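Local coordinates for protein alginase (PDB 4Q8L) that cleaves alginate, probably by beta-elimination, as a calcium-binding polysaccharide lyase family 18 enzyme with a beta-jelly-roll fold, at residues E48-E53 with Q172-F177; T60-V65 with Y222-N227; D100-G105 with Y187-C192. All blocks are in the same frame, centred on the assembly; numbering follows the deposited sequence.

Contact 1 (E48-E53 with Q172-F177); sequences EYKVKE and QSYFKF
Y49 and F177 meet as an antiparallel hydrogen-bonded pair, joining strand 44-51 to strand 174-177 in one sheet of the beta-jelly roll. Their backbones exchange two bonds: Y49 N donates to F177 O at 2.9 Å, and F177 N donates back to Y49 O at 3.1 Å. Two residues further along, V51 N donates to F175 O at 3.0 Å in a nearly straight bond. The two rings lie on one face of the sheet, with planes inclined by 29° and slid so far apart that they barely overlap; what touches is CZ of F177 against CD1 of Y49, at 3.6 Å. Behind them F177 rests on F66 and M217, joining the sheet to the layer packed against it.

The side chains of K50 and K176 lie on the other face. K176 bends at chi3 (-66°), which carries NZ to OE1 of E48 at 2.7 Å; the ammonium arrives from above the carboxylate plane, 44° out of it. Before that bend, CG of K176 lies 3.7 Å from CG of K50, so the aliphatic stems of the two lysines pack on each other before their ammonium ends part. The end of K50 leads away to E15 and D13 on strand 12-15, while R46 makes a second salt bridge with OE1 of E48. A leucine in place of K176 would probably keep some of the packing on K50 but leave E48 OE1 without one of its two cationic partners, and its carboxylate less firmly held.

Toward the loop end, V51 sits opposite Y174, whose ring is also engaged by R56 in a cation-pi contact. Beside that pair, CG2 of V51 packs against CB of F175, 4.0 Å away.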
loop_
_atom_site.group_PDB
_atom_site.type_symbol
_atom_site.label_atom_id
_atom_site.label_comp_id
_atom_site.label_asym_id
_atom_site.label_seq_id
_atom_site.Cartn_x
_atom_site.Cartn_y
_atom_site.Cartn_z
ATOM N N GLU A 48 -0.051 -7.554 4.726
ATOM C CA GLU A 48 0.861 -7.189 3.649
ATOM C C GLU A 48 2.176 -7.976 3.690
ATOM O O GLU A 48 2.459 -8.693 4.656
ATOM C CB GLU A 48 1.128 -5.669 3.684
ATOM C CG GLU A 48 1.984 -5.216 4.861
ATOM C CD GLU A 48 1.938 -3.703 5.120
ATOM O OE1 GLU A 48 2.265 -3.291 6.249
ATOM O OE2 GLU A 48 1.597 -2.927 4.208
ATOM N N TYR A 49 2.960 -7.850 2.623
ATOM C CA TYR A 49 4.290 -8.433 2.556
ATOM C C TYR A 49 5.318 -7.309 2.607
ATOM O O TYR A 49 5.046 -6.197 2.157
ATOM C CB TYR A 49 4.469 -9.252 1.273
ATOM C CG TYR A 49 3.676 -10.531 1.268
ATOM C CD1 TYR A 49 2.447 -10.602 0.634
ATOM C CD2 TYR A 49 4.144 -11.666 1.925
ATOM C CE1 TYR A 49 1.710 -11.776 0.632
ATOM C CE2 TYR A 49 3.415 -12.844 1.927
ATOM C CZ TYR A 49 2.198 -12.885 1.280
ATOM O OH TYR A 49 1.460 -14.043 1.273
ATOM N N LYS A 50 6.501 -7.622 3.134
ATOM C CA LYS A 50 7.504 -6.620 3.447
ATOM C C LYS A 50 8.909 -7.170 3.190
ATOM O O LYS A 50 9.274 -8.244 3.688
ATOM C CB LYS A 50 7.353 -6.212 4.918
ATOM C CG LYS A 50 8.432 -5.287 5.447
ATOM C CD LYS A 50 8.668 -5.551 6.923
ATOM C CE LYS A 50 9.422 -6.867 7.120
ATOM N NZ LYS A 50 9.316 -7.329 8.523
ATOM N N VAL A 51 9.700 -6.445 2.408
ATOM C CA VAL A 51 11.079 -6.865 2.157
ATOM C C VAL A 51 11.827 -6.978 3.499
ATOM O O VAL A 51 11.863 -6.028 4.283
ATOM C CB VAL A 51 11.813 -5.888 1.212
ATOM C CG1 VAL A 51 13.300 -6.237 1.122
ATOM C CG2 VAL A 51 11.167 -5.889 -0.185
ATOM N N LYS A 52 12.407 -8.139 3.771
ATOM C CA LYS A 52 13.048 -8.364 5.074
ATOM C C LYS A 52 14.252 -7.443 5.311
ATOM O O LYS A 52 14.928 -7.025 4.368
ATOM C CB LYS A 52 13.456 -9.836 5.235
ATOM C CG LYS A 52 14.582 -10.261 4.310
ATOM C CD LYS A 52 14.870 -11.755 4.414
ATOM C CE LYS A 52 13.694 -12.592 3.954
ATOM N NZ LYS A 52 14.102 -14.017 3.820
ATOM N N GLU A 53 14.508 -7.134 6.580
ATOM C CA GLU A 53 15.596 -6.236 6.966
ATOM C C GLU A 53 16.951 -6.657 6.392
ATOM O O GLU A 53 17.758 -5.820 6.004
ATOM C CB GLU A 53 15.688 -6.136 8.493
ATOM C CG GLU A 53 16.796 -5.206 8.995
ATOM C CD GLU A 53 16.831 -5.076 10.516
ATOM O OE1 GLU A 53 16.519 -6.066 11.221
ATOM O OE2 GLU A 53 17.169 -3.977 11.011
ATOM N N GLN A 172 18.567 2.287 4.221
ATOM C CA GLN A 172 18.026 0.943 4.414
ATOM C C GLN A 172 16.545 0.913 4.072
ATOM O O GLN A 172 15.702 0.717 4.944
ATOM C CB GLN A 172 18.218 0.476 5.857
ATOM C CG GLN A 172 19.575 -0.139 6.140
ATOM C CD GLN A 172 19.505 -1.172 7.247
ATOM O OE1 GLN A 172 18.450 -1.379 7.854
ATOM N NE2 GLN A 172 20.624 -1.837 7.510
ATOM N N SER A 173 16.245 1.103 2.794
ATOM C CA SER A 173 14.871 1.252 2.328
ATOM C C SER A 173 14.207 -0.109 2.107
ATOM O O SER A 173 14.882 -1.123 1.891
ATOM C CB SER A 173 14.862 2.060 1.020
ATOM O OG SER A 173 15.637 1.395 0.033
ATOM N N TYR A 174 12.881 -0.135 2.156
ATOM C CA TYR A 174 12.167 -1.379 1.904
ATOM C C TYR A 174 10.781 -1.178 1.294
ATOM O O TYR A 174 10.087 -0.197 1.584
ATOM C CB TYR A 174 12.077 -2.236 3.175
ATOM C CG TYR A 174 11.383 -1.576 4.345
ATOM C CD1 TYR A 174 10.049 -1.841 4.629
ATOM C CD2 TYR A 174 12.071 -0.704 5.183
ATOM C CE1 TYR A 174 9.416 -1.239 5.708
ATOM C CE2 TYR A 174 11.449 -0.106 6.263
ATOM C CZ TYR A 174 10.130 -0.377 6.523
ATOM O OH TYR A 174 9.518 0.224 7.593
ATOM N N PHE A 175 10.395 -2.143 0.467
ATOM C CA PHE A 175 9.104 -2.156 -0.217
ATOM C C PHE A 175 8.103 -3.057 0.495
ATOM O O PHE A 175 8.468 -4.129 0.979
ATOM C CB PHE A 175 9.306 -2.671 -1.642
ATOM C CG PHE A 175 8.057 -2.653 -2.484
ATOM C CD1 PHE A 175 7.460 -1.444 -2.848
ATOM C CD2 PHE A 175 7.494 -3.842 -2.932
ATOM C CE1 PHE A 175 6.315 -1.423 -3.640
ATOM C CE2 PHE A 175 6.347 -3.833 -3.737
ATOM C CZ PHE A 175 5.758 -2.619 -4.086
ATOM N N LYS A 176 6.844 -2.616 0.549
ATOM C CA LYS A 176 5.734 -3.416 1.063
ATOM C C LYS A 176 4.587 -3.355 0.058
ATOM O O LYS A 176 4.467 -2.389 -0.691
ATOM C CB LYS A 176 5.247 -2.887 2.428
ATOM C CG LYS A 176 6.290 -2.913 3.551
ATOM C CD LYS A 176 5.646 -2.770 4.953
ATOM C CE LYS A 176 4.998 -1.385 5.170
ATOM N NZ LYS A 176 4.185 -1.353 6.443
ATOM N N PHE A 177 3.755 -4.390 0.032
ATOM C CA PHE A 177 2.548 -4.369 -0.779
ATOM C C PHE A 177 1.485 -5.222 -0.114
ATOM O O PHE A 177 1.797 -6.157 0.636
ATOM C CB PHE A 177 2.809 -4.875 -2.200
ATOM C CG PHE A 177 3.093 -6.351 -2.277
ATOM C CD1 PHE A 177 4.391 -6.835 -2.129
ATOM C CD2 PHE A 177 2.061 -7.258 -2.489
ATOM C CE1 PHE A 177 4.657 -8.210 -2.194
ATOM C CE2 PHE A 177 2.316 -8.631 -2.552
ATOM C CZ PHE A 177 3.619 -9.106 -2.405
#

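Contact 2 (T60-V65 with Y222-N227); sequences TQTYEV and YTRETN
Y222 reaches across to E64 with its hydroxyl, which donates to OE2 at 2.6 Å. With CG trans to the backbone N (chi1 179°), the ring extends to where the carboxylate oxygen lies in its plane, at the edge; OE2 accepts this bond on its anti side, with the hydroxyl 24° out of the carboxylate plane. T223 follows with a two-way backbone exchange with V65, both bonds 2.9 Å long. R224 returns to the face of Y222 and E64. Its NH1 donates to Y222 OH at 3.1 Å, nearly in the guanidinium plane, and forms a longer salt bridge of 3.5 Å with E64 OE2. A water accepts from NH1 and donates to that same OE2, while NH2 is taken by L55 O.

Hydrogen-bonded and non-hydrogen-bonded pairs alternate along this antiparallel ladder between strands 62-74 and 213-226, neighbours in the seven-stranded sheet of the jelly roll. On that sheet's other face E225 stands beside Y63, and their backbones are joined by two bonds of 2.8 Å. T226 lays its CG2 3.5 Å from Q61 O. N227, the last residue, donates its backbone N to Q61 O, and its ND2 meets CB and CG of Q61, the two amide planes standing 77° apart.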
loop_
_atom_site.group_PDB
_atom_site.type_symbol
_atom_site.label_atom_id
_atom_site.label_comp_id
_atom_site.label_asym_id
_atom_site.label_seq_id
_atom_site.Cartn_x
_atom_site.Cartn_y
_atom_site.Cartn_z
ATOM N N THR A 60 18.718 4.273 -3.859
ATOM C CA THR A 60 19.557 4.434 -5.039
ATOM C C THR A 60 20.403 3.202 -5.332
ATOM O O THR A 60 21.093 3.149 -6.347
ATOM C CB THR A 60 20.498 5.642 -4.915
ATOM O OG1 THR A 60 21.246 5.531 -3.697
ATOM C CG2 THR A 60 19.698 6.943 -4.914
ATOM N N GLN A 61 20.353 2.215 -4.446
ATOM C CA GLN A 61 21.134 1.003 -4.633
ATOM C C GLN A 61 20.263 -0.154 -5.082
ATOM O O GLN A 61 20.770 -1.242 -5.363
ATOM C CB GLN A 61 21.877 0.630 -3.345
ATOM C CG GLN A 61 23.035 1.554 -3.016
ATOM C CD GLN A 61 23.649 1.235 -1.666
ATOM O OE1 GLN A 61 22.948 0.857 -0.725
ATOM N NE2 GLN A 61 24.966 1.379 -1.567
ATOM N N THR A 62 18.955 0.076 -5.149
ATOM C CA THR A 62 18.036 -0.984 -5.555
ATOM C C THR A 62 17.363 -0.732 -6.907
ATOM O O THR A 62 16.964 0.386 -7.231
ATOM C CB THR A 62 16.943 -1.260 -4.487
ATOM O OG1 THR A 62 15.779 -0.493 -4.788
ATOM C CG2 THR A 62 17.419 -0.898 -3.100
ATOM N N TYR A 63 17.261 -1.793 -7.695
ATOM C CA TYR A 63 16.396 -1.809 -8.851
ATOM C C TYR A 63 15.330 -2.854 -8.560
ATOM O O TYR A 63 15.650 -4.021 -8.325
ATOM C CB TYR A 63 17.168 -2.194 -10.107
ATOM C CG TYR A 63 16.282 -2.368 -11.315
ATOM C CD1 TYR A 63 15.751 -3.609 -11.635
ATOM C CD2 TYR A 63 15.966 -1.290 -12.134
ATOM C CE1 TYR A 63 14.937 -3.774 -12.733
ATOM C CE2 TYR A 63 15.145 -1.447 -13.237
ATOM C CZ TYR A 63 14.638 -2.690 -13.533
ATOM O OH TYR A 63 13.826 -2.855 -14.630
ATOM N N GLU A 64 14.069 -2.442 -8.544
ATOM C CA GLU A 64 12.999 -3.395 -8.309
ATOM C C GLU A 64 11.766 -3.062 -9.136
ATOM O O GLU A 64 11.454 -1.891 -9.387
ATOM C CB GLU A 64 12.673 -3.512 -6.807
ATOM C CG GLU A 64 12.074 -2.268 -6.184
ATOM C CD GLU A 64 12.172 -2.235 -4.661
ATOM O OE1 GLU A 64 12.553 -1.169 -4.132
ATOM O OE2 GLU A 64 11.865 -3.257 -3.995
ATOM N N VAL A 65 11.090 -4.112 -9.584
ATOM C CA VAL A 65 9.850 -3.986 -10.335
ATOM C C VAL A 65 8.791 -4.914 -9.752
ATOM O O VAL A 65 8.954 -6.140 -9.774
ATOM C CB VAL A 65 10.053 -4.335 -11.812
ATOM C CG1 VAL A 65 8.727 -4.235 -12.575
ATOM C CG2 VAL A 65 11.110 -3.413 -12.443
ATOM N N TYR A 222 7.787 -9.993 -9.133
ATOM C CA TYR A 222 8.690 -9.094 -8.433
ATOM C C TYR A 222 10.126 -9.372 -8.874
ATOM O O TYR A 222 10.594 -10.511 -8.820
ATOM C CB TYR A 222 8.536 -9.223 -6.907
ATOM C CG TYR A 222 9.483 -8.325 -6.134
ATOM C CD1 TYR A 222 9.254 -6.961 -6.040
ATOM C CD2 TYR A 222 10.610 -8.838 -5.516
ATOM C CE1 TYR A 222 10.124 -6.126 -5.343
ATOM C CE2 TYR A 222 11.486 -8.014 -4.809
ATOM C CZ TYR A 222 11.240 -6.659 -4.733
ATOM O OH TYR A 222 12.103 -5.830 -4.048
ATOM N N THR A 223 10.803 -8.324 -9.341
ATOM C CA THR A 223 12.187 -8.410 -9.778
ATOM C C THR A 223 12.983 -7.485 -8.885
ATOM O O THR A 223 12.539 -6.375 -8.578
ATOM C CB THR A 223 12.368 -7.921 -11.237
ATOM O OG1 THR A 223 11.647 -8.778 -12.127
ATOM C CG2 THR A 223 13.846 -7.933 -11.621
ATOM N N ARG A 224 14.158 -7.941 -8.465
ATOM C CA ARG A 224 15.013 -7.162 -7.585
ATOM C C ARG A 224 16.465 -7.399 -7.961
ATOM O O ARG A 224 16.879 -8.536 -8.196
ATOM C CB ARG A 224 14.791 -7.562 -6.124
ATOM C CG ARG A 224 15.730 -6.890 -5.111
ATOM C CD ARG A 224 15.406 -7.339 -3.672
ATOM N NE ARG A 224 16.155 -6.589 -2.662
ATOM C CZ ARG A 224 15.727 -5.467 -2.086
ATOM N NH1 ARG A 224 14.547 -4.949 -2.416
ATOM N NH2 ARG A 224 16.479 -4.856 -1.180
ATOM N N GLU A 225 17.216 -6.307 -8.034
ATOM C CA GLU A 225 18.660 -6.349 -8.158
ATOM C C GLU A 225 19.206 -5.229 -7.308
ATOM O O GLU A 225 18.528 -4.233 -7.064
ATOM C CB GLU A 225 19.105 -6.133 -9.606
ATOM C CG GLU A 225 18.762 -7.279 -10.519
ATOM C CD GLU A 225 18.915 -6.928 -11.989
ATOM O OE1 GLU A 225 18.427 -7.724 -12.823
ATOM O OE2 GLU A 225 19.515 -5.870 -12.306
ATOM N N THR A 226 20.437 -5.406 -6.856
ATOM C CA THR A 226 21.146 -4.381 -6.126
ATOM C C THR A 226 22.404 -4.048 -6.923
ATOM O O THR A 226 22.866 -4.859 -7.727
ATOM C CB THR A 226 21.513 -4.878 -4.722
ATOM O OG1 THR A 226 20.324 -4.939 -3.918
ATOM C CG2 THR A 226 22.498 -3.940 -4.068
ATOM N N ASN A 227 22.949 -2.853 -6.724
ATOM C CA ASN A 227 24.208 -2.505 -7.370
ATOM C C ASN A 227 25.389 -2.623 -6.406
ATOM O O ASN A 227 26.443 -2.029 -6.636
ATOM C CB ASN A 227 24.138 -1.109 -8.004
ATOM C CG ASN A 227 24.241 0.016 -6.983
ATOM O OD1 ASN A 227 24.359 1.189 -7.352
ATOM N ND2 ASN A 227 24.216 -0.331 -5.699
HETATM O O HOH W 1 12.831 -2.971 -1.115
#

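Contact 3 (D100-G105 with Y187-C192); sequences DTDESG and YTLDKC. With CA (calcium ion), chain C.
The carboxylate of D102 and the ring of Y187 are the flat groups that meet here, and they do so at a slant. OD1 of D102 lies 3.9 Å from CD1 of the ring, whereas the closer approach is to the backbone: OD2 comes within 2.7 Å of Y187 O. The first torsion of D102 places CG between its own backbone N and carbonyl carbon (chi1 62°), which brings the acid group close to the 187-192 loop. The backbone of D102 is hydrogen-bonded to P186, just ahead of Y187, and both D102 and Y187 touch A111.

The apolar half of the contact belongs to L189. Its CD2 rests 3.8 Å from OG1 of T101, and CD1 lies 4.1 Å from CB of E103, so the two methyls cover a turn of the opposite loop. That turn is an ST turn, in which OG1 of T101 accepts from the backbone N of E103 at 3.2 Å. In a second ST turn T188 OG1 accepts from D190 N, shaping the chain on the other side, where L189 adopts a positive phi of 69°.

Both segments are loops at one end of the jelly roll. Loop 100-105 follows strand 92-99; loop 187-192 leads toward helix 198-207, to which C192 is bound through its disulfide with C204. The first loop also opens a calcium site. D100 OD1 binds the ion at 2.4 Å, joined by D108, V110, N113, I115 and a water that donates to T101 O. OD2 of D100 accepts from the backbone N of G77 and of G114, which holds the carboxylate in place for the metal. Further along, the extended chain of E103 ends in salt bridges from OE1 to R121 and K131.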
loop_
_atom_site.group_PDB
_atom_site.type_symbol
_atom_site.label_atom_id
_atom_site.label_comp_id
_atom_site.label_asym_id
_atom_site.label_seq_id
_atom_site.Cartn_x
_atom_site.Cartn_y
_atom_site.Cartn_z
ATOM N N ASP A 100 -11.544 6.852 -0.585
ATOM C CA ASP A 100 -12.849 7.431 -0.881
ATOM C C ASP A 100 -13.042 8.603 0.079
ATOM O O ASP A 100 -13.973 8.620 0.889
ATOM C CB ASP A 100 -13.924 6.346 -0.703
ATOM C CG ASP A 100 -15.339 6.830 -1.026
ATOM O OD1 ASP A 100 -15.486 7.891 -1.638
ATOM O OD2 ASP A 100 -16.315 6.133 -0.672
ATOM N N THR A 101 -12.123 9.566 0.001
ATOM C CA THR A 101 -12.127 10.712 0.898
ATOM C C THR A 101 -12.369 12.005 0.128
ATOM O O THR A 101 -12.567 11.994 -1.089
ATOM C CB THR A 101 -10.786 10.869 1.652
ATOM O OG1 THR A 101 -9.792 11.414 0.771
ATOM C CG2 THR A 101 -10.300 9.532 2.205
ATOM N N ASP A 102 -12.343 13.123 0.841
ATOM C CA ASP A 102 -12.503 14.412 0.188
ATOM C C ASP A 102 -11.211 15.228 0.188
ATOM O O ASP A 102 -11.251 16.450 0.060
ATOM C CB ASP A 102 -13.670 15.210 0.784
ATOM C CG ASP A 102 -13.480 15.527 2.247
ATOM O OD1 ASP A 102 -14.462 15.964 2.882
ATOM O OD2 ASP A 102 -12.359 15.344 2.771
ATOM N N GLU A 103 -10.070 14.553 0.343
ATOM C CA GLU A 103 -8.793 15.200 0.055
ATOM C C GLU A 103 -8.874 15.715 -1.371
ATOM O O GLU A 103 -9.263 14.983 -2.285
ATOM C CB GLU A 103 -7.604 14.237 0.186
ATOM C CG GLU A 103 -6.247 14.913 -0.092
ATOM C CD GLU A 103 -5.057 13.996 0.155
ATOM O OE1 GLU A 103 -3.937 14.306 -0.326
ATOM O OE2 GLU A 103 -5.246 12.965 0.829
ATOM N N SER A 104 -8.508 16.974 -1.565
ATOM C CA SER A 104 -8.618 17.606 -2.884
ATOM C C SER A 104 -7.471 17.218 -3.810
ATOM O O SER A 104 -6.416 16.777 -3.355
ATOM C CB SER A 104 -8.658 19.125 -2.730
ATOM O OG SER A 104 -7.544 19.569 -1.976
ATOM N N GLY A 105 -7.677 17.371 -5.115
ATOM C CA GLY A 105 -6.592 17.190 -6.058
ATOM C C GLY A 105 -6.657 15.930 -6.897
ATOM O O GLY A 105 -5.799 15.711 -7.754
ATOM N N TYR A 187 -13.615 12.567 5.846
ATOM C CA TYR A 187 -14.002 13.975 5.713
ATOM C C TYR A 187 -12.900 14.931 6.190
ATOM O O TYR A 187 -12.356 15.715 5.406
ATOM C CB TYR A 187 -15.318 14.248 6.458
ATOM C CG TYR A 187 -16.506 13.495 5.886
ATOM C CD1 TYR A 187 -17.190 13.980 4.777
ATOM C CD2 TYR A 187 -16.947 12.304 6.456
ATOM C CE1 TYR A 187 -18.277 13.297 4.242
ATOM C CE2 TYR A 187 -18.039 11.611 5.927
ATOM C CZ TYR A 187 -18.699 12.119 4.818
ATOM O OH TYR A 187 -19.787 11.456 4.279
ATOM N N THR A 188 -12.566 14.857 7.475
ATOM C CA THR A 188 -11.566 15.738 8.067
ATOM C C THR A 188 -10.144 15.271 7.765
ATOM O O THR A 188 -9.186 16.039 7.900
ATOM C CB THR A 188 -11.715 15.763 9.584
ATOM O OG1 THR A 188 -11.184 14.545 10.122
ATOM C CG2 THR A 188 -13.191 15.899 9.972
ATOM N N LEU A 189 -10.010 14.005 7.371
ATOM C CA LEU A 189 -8.705 13.406 7.083
ATOM C C LEU A 189 -7.859 13.231 8.342
ATOM O O LEU A 189 -6.685 12.875 8.264
ATOM C CB LEU A 189 -7.933 14.238 6.051
ATOM C CG LEU A 189 -8.723 14.642 4.807
ATOM C CD1 LEU A 189 -7.953 15.685 4.004
ATOM C CD2 LEU A 189 -9.062 13.422 3.956
ATOM N N ASP A 190 -8.455 13.493 9.498
ATOM C CA ASP A 190 -7.795 13.223 10.769
ATOM C C ASP A 190 -7.602 11.729 10.973
ATOM O O ASP A 190 -8.513 10.933 10.723
ATOM C CB ASP A 190 -8.600 13.812 11.931
ATOM C CG ASP A 190 -8.511 15.327 11.986
ATOM O OD1 ASP A 190 -7.648 15.887 11.278
ATOM O OD2 ASP A 190 -9.291 15.955 12.730
ATOM N N LYS A 191 -6.406 11.348 11.411
ATOM C CA LYS A 191 -6.158 9.966 11.801
ATOM C C LYS A 191 -6.885 9.667 13.106
ATOM O O LYS A 191 -7.083 10.556 13.945
ATOM C CB LYS A 191 -4.660 9.682 11.932
ATOM C CG LYS A 191 -3.970 9.454 10.594
ATOM C CD LYS A 191 -2.462 9.445 10.743
ATOM C CE LYS A 191 -1.803 8.779 9.541
ATOM N NZ LYS A 191 -2.310 9.330 8.260
ATOM N N CYS A 192 -7.300 8.414 13.253
ATOM C CA CYS A 192 -8.114 7.999 14.377
ATOM C C CYS A 192 -7.367 6.897 15.110
ATOM O O CYS A 192 -6.564 6.182 14.502
ATOM C CB CYS A 192 -9.471 7.512 13.864
ATOM S SG CYS A 192 -10.548 6.746 15.103
HETATM CA CA CA C . -14.972 9.322 -3.541
HETATM O O HOH W 2 -12.648 10.356 -3.050
#

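Overall arrangement
Contact 1 is buried, whereas contacts 2 and 3 lie at the surface. The first two are antiparallel strand pairings, one in each sheet of the jelly roll, and they touch each other: F175 CB packs on E64 OE2 and V51 CG2 on Y222 OH, and the centres of the two contacts lie about 12 Å apart. Strands 44-51 and 62-74 follow one another in the chain, so the connection between them passes from one sheet to the other. Contact 3 stands across the chain's centre, about 26 Å and 33 Å from contacts 1 and 2 between centres. With no strands to pair, it rests on a leucine against an ST turn and on the approach of D102 to the Y187 carbonyl, with a calcium site at the start of one loop.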